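Local coordinates for sensor-type histidine kinase prrB (Mycobacterium tuberculosis, PDB 1YSR), which is the membrane sensor kinase of a two-component system, its C-terminal domain, the part in this structure, binding ATP for phosphorylation of a histidine, at residues 91-102 against 114-126. Residues are numbered along the deposited sequence; the frame is centred on the assembly and turned at random.
Sequences EGERQVVFERFS and LGLALVAQQAQLH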
loop_
_atom_site.group_PDB
_atom_site.type_symbol
_atom_site.label_atom_id
_atom_site.label_comp_id
_atom_site.label_asym_id
_atom_site.label_seq_id
_atom_site.Cartn_x
_atom_site.Cartn_y
_atom_site.Cartn_z
ATOM N N GLU A 91 6.045 12.852 -29.028
ATOM C CA GLU A 91 6.908 11.654 -29.178
ATOM C C GLU A 91 8.418 11.894 -28.987
ATOM O O GLU A 91 9.133 11.062 -28.385
ATOM C CB GLU A 91 6.688 11.040 -30.556
ATOM C CG GLU A 91 7.140 9.593 -30.667
ATOM C CD GLU A 91 6.950 9.022 -32.073
ATOM O OE1 GLU A 91 6.604 9.807 -33.012
ATOM O OE2 GLU A 91 7.157 7.786 -32.246
ATOM N N GLY A 92 8.913 13.024 -29.502
ATOM C CA GLY A 92 10.335 13.369 -29.377
ATOM C C GLY A 92 10.790 13.858 -28.022
ATOM O O GLY A 92 12.002 14.097 -27.826
ATOM N N GLU A 93 9.850 13.989 -27.067
ATOM C CA GLU A 93 10.159 14.626 -25.768
ATOM C C GLU A 93 10.114 13.679 -24.533
ATOM O O GLU A 93 10.380 14.097 -23.395
ATOM C CB GLU A 93 9.260 15.834 -25.525
ATOM C CG GLU A 93 9.570 16.971 -26.474
ATOM C CD GLU A 93 8.713 18.215 -26.309
ATOM O OE1 GLU A 93 7.877 18.269 -25.374
ATOM O OE2 GLU A 93 8.914 19.193 -27.086
ATOM N N ARG A 94 9.807 12.436 -24.785
ATOM C CA ARG A 94 9.543 11.495 -23.686
ATOM C C ARG A 94 10.758 11.266 -22.779
ATOM O O ARG A 94 10.674 11.372 -21.530
ATOM C CB ARG A 94 9.039 10.203 -24.282
ATOM C CG ARG A 94 7.684 10.391 -24.892
ATOM C CD ARG A 94 7.340 9.264 -25.700
ATOM N NE ARG A 94 5.991 9.383 -26.293
ATOM C CZ ARG A 94 5.498 8.509 -27.186
ATOM N NH1 ARG A 94 6.242 7.484 -27.612
ATOM N NH2 ARG A 94 4.264 8.648 -27.679
ATOM N N GLN A 95 11.905 11.026 -23.397
ATOM C CA GLN A 95 13.130 10.813 -22.612
ATOM C C GLN A 95 13.487 12.015 -21.718
ATOM O O GLN A 95 13.773 11.858 -20.534
ATOM C CB GLN A 95 14.269 10.434 -23.548
ATOM C CG GLN A 95 15.625 10.166 -22.823
ATOM C CD GLN A 95 16.727 9.812 -23.799
ATOM O OE1 GLN A 95 16.586 10.057 -24.995
ATOM N NE2 GLN A 95 17.822 9.191 -23.297
ATOM N N VAL A 96 13.455 13.226 -22.246
ATOM C CA VAL A 96 13.782 14.391 -21.433
ATOM C C VAL A 96 12.815 14.510 -20.266
ATOM O O VAL A 96 13.181 14.926 -19.156
ATOM C CB VAL A 96 13.817 15.685 -22.286
ATOM C CG1 VAL A 96 13.817 16.964 -21.403
ATOM C CG2 VAL A 96 15.058 15.657 -23.172
ATOM N N VAL A 97 11.568 14.142 -20.514
ATOM C CA VAL A 97 10.595 14.228 -19.447
ATOM C C VAL A 97 10.967 13.201 -18.333
ATOM O O VAL A 97 10.957 13.531 -17.177
ATOM C CB VAL A 97 9.162 14.083 -20.014
ATOM C CG1 VAL A 97 8.137 13.805 -18.940
ATOM C CG2 VAL A 97 8.794 15.383 -20.757
ATOM N N PHE A 98 11.344 12.001 -18.710
ATOM C CA PHE A 98 11.747 11.001 -17.703
ATOM C C PHE A 98 13.047 11.327 -16.953
ATOM O O PHE A 98 13.262 10.825 -15.861
ATOM C CB PHE A 98 11.844 9.612 -18.313
ATOM C CG PHE A 98 10.532 8.930 -18.397
ATOM C CD1 PHE A 98 9.814 8.643 -17.222
ATOM C CD2 PHE A 98 9.973 8.609 -19.639
ATOM C CE1 PHE A 98 8.587 8.032 -17.286
ATOM C CE2 PHE A 98 8.744 7.981 -19.710
ATOM C CZ PHE A 98 8.028 7.689 -18.504
ATOM N N GLU A 99 13.913 12.143 -17.558
ATOM C CA GLU A 99 15.174 12.505 -16.941
ATOM C C GLU A 99 15.012 13.679 -15.964
ATOM O O GLU A 99 15.981 14.072 -15.314
ATOM C CB GLU A 99 16.195 12.874 -18.028
ATOM C CG GLU A 99 16.734 11.735 -18.909
ATOM C CD GLU A 99 17.463 12.262 -20.173
ATOM O OE1 GLU A 99 17.566 13.509 -20.370
ATOM O OE2 GLU A 99 17.921 11.428 -20.993
ATOM N N ARG A 100 13.805 14.239 -15.862
ATOM C CA ARG A 100 13.524 15.412 -15.018
ATOM C C ARG A 100 12.600 15.092 -13.867
ATOM O O ARG A 100 11.641 14.356 -14.062
ATOM C CB ARG A 100 12.786 16.503 -15.816
ATOM C CG ARG A 100 13.601 17.329 -16.742
ATOM C CD ARG A 100 12.944 18.699 -16.924
ATOM N NE ARG A 100 11.629 18.598 -17.574
ATOM C CZ ARG A 100 11.345 19.053 -18.799
ATOM N NH1 ARG A 100 12.286 19.663 -19.524
ATOM N NH2 ARG A 100 10.107 18.903 -19.298
ATOM N N PHE A 101 12.853 15.715 -12.704
ATOM C CA PHE A 101 11.939 15.710 -11.557
ATOM C C PHE A 101 10.946 16.851 -11.705
ATOM O O PHE A 101 11.293 17.897 -12.255
ATOM C CB PHE A 101 12.724 15.783 -10.223
ATOM C CG PHE A 101 13.528 14.539 -9.937
ATOM C CD1 PHE A 101 12.951 13.475 -9.248
ATOM C CD2 PHE A 101 14.846 14.412 -10.391
ATOM C CE1 PHE A 101 13.657 12.300 -9.003
ATOM C CE2 PHE A 101 15.579 13.232 -10.143
ATOM C CZ PHE A 101 14.976 12.167 -9.448
ATOM N N SER A 102 9.698 16.650 -11.278
ATOM C CA SER A 102 8.638 17.664 -11.507
ATOM C C SER A 102 8.744 18.914 -10.649
ATOM O O SER A 102 8.855 18.830 -9.428
ATOM C CB SER A 102 7.219 17.078 -11.420
ATOM O OG SER A 102 6.998 16.306 -10.248
ATOM N N LEU A 114 7.176 19.686 -16.643
ATOM C CA LEU A 114 6.726 18.297 -16.648
ATOM C C LEU A 114 7.911 17.358 -16.426
ATOM O O LEU A 114 8.846 17.318 -17.248
ATOM C CB LEU A 114 6.055 17.949 -17.983
ATOM C CG LEU A 114 5.683 16.479 -18.226
ATOM C CD1 LEU A 114 4.428 16.042 -17.448
ATOM C CD2 LEU A 114 5.454 16.299 -19.687
ATOM N N GLY A 115 7.837 16.553 -15.369
ATOM C CA GLY A 115 8.970 15.744 -14.959
ATOM C C GLY A 115 8.471 14.510 -14.311
ATOM O O GLY A 115 7.665 14.587 -13.374
ATOM N N LEU A 116 8.922 13.377 -14.831
ATOM C CA LEU A 116 8.504 12.061 -14.357
ATOM C C LEU A 116 9.659 11.163 -13.841
ATOM O O LEU A 116 9.535 9.949 -13.840
ATOM C CB LEU A 116 7.752 11.326 -15.477
ATOM C CG LEU A 116 6.412 11.963 -15.878
ATOM C CD1 LEU A 116 5.875 11.350 -17.159
ATOM C CD2 LEU A 116 5.421 11.850 -14.756
ATOM N N ALA A 117 10.785 11.748 -13.438
ATOM C CA ALA A 117 11.928 10.972 -12.961
ATOM C C ALA A 117 11.631 10.131 -11.729
ATOM O O ALA A 117 12.269 9.078 -11.553
ATOM C CB ALA A 117 13.090 11.856 -12.654
ATOM N N LEU A 118 10.699 10.600 -10.882
ATOM C CA LEU A 118 10.297 9.814 -9.683
ATOM C C LEU A 118 9.673 8.523 -10.106
ATOM O O LEU A 118 9.964 7.460 -9.553
ATOM C CB LEU A 118 9.319 10.563 -8.771
ATOM C CG LEU A 118 9.797 11.539 -7.685
ATOM C CD1 LEU A 118 8.581 12.062 -6.882
ATOM C CD2 LEU A 118 10.830 10.888 -6.775
ATOM N N VAL A 119 8.826 8.607 -11.119
ATOM C CA VAL A 119 8.200 7.453 -11.686
ATOM C C VAL A 119 9.238 6.480 -12.223
ATOM O O VAL A 119 9.223 5.294 -11.910
ATOM C CB VAL A 119 7.200 7.861 -12.778
ATOM C CG1 VAL A 119 6.549 6.651 -13.357
ATOM C CG2 VAL A 119 6.134 8.794 -12.209
ATOM N N ALA A 120 10.167 6.961 -13.069
ATOM C CA ALA A 120 11.204 6.079 -13.574
ATOM C C ALA A 120 12.032 5.420 -12.476
ATOM O O ALA A 120 12.353 4.232 -12.550
ATOM C CB ALA A 120 12.122 6.851 -14.573
ATOM N N GLN A 121 12.366 6.196 -11.455
ATOM C CA GLN A 121 13.143 5.698 -10.333
ATOM C C GLN A 121 12.425 4.513 -9.650
ATOM O O GLN A 121 13.017 3.485 -9.350
ATOM C CB GLN A 121 13.337 6.823 -9.332
ATOM C CG GLN A 121 14.369 6.575 -8.238
ATOM C CD GLN A 121 14.097 7.436 -7.009
ATOM O OE1 GLN A 121 14.113 6.936 -5.884
ATOM N NE2 GLN A 121 13.826 8.715 -7.218
ATOM N N GLN A 122 11.156 4.711 -9.352
ATOM C CA GLN A 122 10.352 3.611 -8.751
ATOM C C GLN A 122 10.225 2.378 -9.656
ATOM O O GLN A 122 10.350 1.214 -9.202
ATOM C CB GLN A 122 9.006 4.184 -8.268
ATOM C CG GLN A 122 9.151 5.125 -7.113
ATOM C CD GLN A 122 9.748 4.383 -5.910
ATOM O OE1 GLN A 122 9.451 3.205 -5.681
ATOM N NE2 GLN A 122 10.625 5.050 -5.203
ATOM N N ALA A 123 10.016 2.586 -10.959
ATOM C CA ALA A 123 9.937 1.498 -11.889
ATOM C C ALA A 123 11.232 0.668 -11.859
ATOM O O ALA A 123 11.194 -0.574 -11.816
ATOM C CB ALA A 123 9.628 2.008 -13.269
ATOM N N GLN A 124 12.365 1.359 -11.850
ATOM C CA GLN A 124 13.666 0.704 -11.850
ATOM C C GLN A 124 13.906 -0.081 -10.547
ATOM O O GLN A 124 14.351 -1.226 -10.604
ATOM C CB GLN A 124 14.794 1.695 -12.145
ATOM C CG GLN A 124 15.164 1.791 -13.669
ATOM C CD GLN A 124 14.435 2.912 -14.459
ATOM O OE1 GLN A 124 13.297 2.731 -14.907
ATOM N NE2 GLN A 124 15.116 4.049 -14.668
ATOM N N LEU A 125 13.509 0.497 -9.414
ATOM C CA LEU A 125 13.609 -0.171 -8.093
ATOM C C LEU A 125 12.819 -1.454 -8.070
ATOM O O LEU A 125 13.155 -2.380 -7.336
ATOM C CB LEU A 125 13.136 0.758 -6.960
ATOM C CG LEU A 125 14.098 1.856 -6.526
ATOM C CD1 LEU A 125 13.414 2.770 -5.504
ATOM C CD2 LEU A 125 15.377 1.291 -5.889
ATOM N N HIS A 126 11.783 -1.542 -8.910
ATOM C CA HIS A 126 10.960 -2.768 -9.008
ATOM C C HIS A 126 11.392 -3.665 -10.173
ATOM O O HIS A 126 10.705 -4.618 -10.499
ATOM C CB HIS A 126 9.453 -2.431 -9.084
ATOM C CG HIS A 126 8.916 -1.833 -7.828
ATOM N ND1 HIS A 126 9.083 -0.515 -7.497
ATOM C CD2 HIS A 126 8.267 -2.400 -6.781
ATOM C CE1 HIS A 126 8.547 -0.281 -6.311
ATOM N NE2 HIS A 126 8.042 -1.419 -5.857
HETATM O O HOH W 1 9.006 13.362 -10.879
#
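Ala117 sets its methyl over the centre of the Phe101 ring, CB lying 3.5 Å from the centroid and almost on the ring normal, a CH-pi contact. Leu118 CD2 meets the same ring at its edge. A side chain as short as alanine suits this place, because Ala117 CB also lies only 3.2 Å from Arg100 O. That carbonyl accepts a hydrogen bond from Ala117 N, at the first residue of helix 117-125. One residue earlier, Leu116 N gives a straight bond (180°) to Val97 O, which takes Arg100 N on the opposite face of its plane; the C-terminal turn of helix 94-98 is thereby joined to the residue that precedes helix 117-125. Gly115 passes where any side chain would collide with the backbone of 100-102. Arg100, its chain bent at chi3 (-64°), grips Leu114 O side-on with two nitrogens: NH2 at 2.9 Å lies on a lone pair, NE above the carbonyl plane. Val97 packs its branched CG2 against Leu114 CD2 at 3.6 Å. A water links Gly115 O to Leu118 N. These segments flank the unmodelled residues 103-113, in the region of the ATP lid of this GHKL-type fold; Leu114 to Leu118 (LGLAL) probably belong to the G2 box. The two short helices run at 82° to each other; Phe98 and Leu116 both reach Leu142 and Leu132 of the sheet, while Asn57 OD1 of helix 44-61 is hydrogen-bonded to Gly115 N.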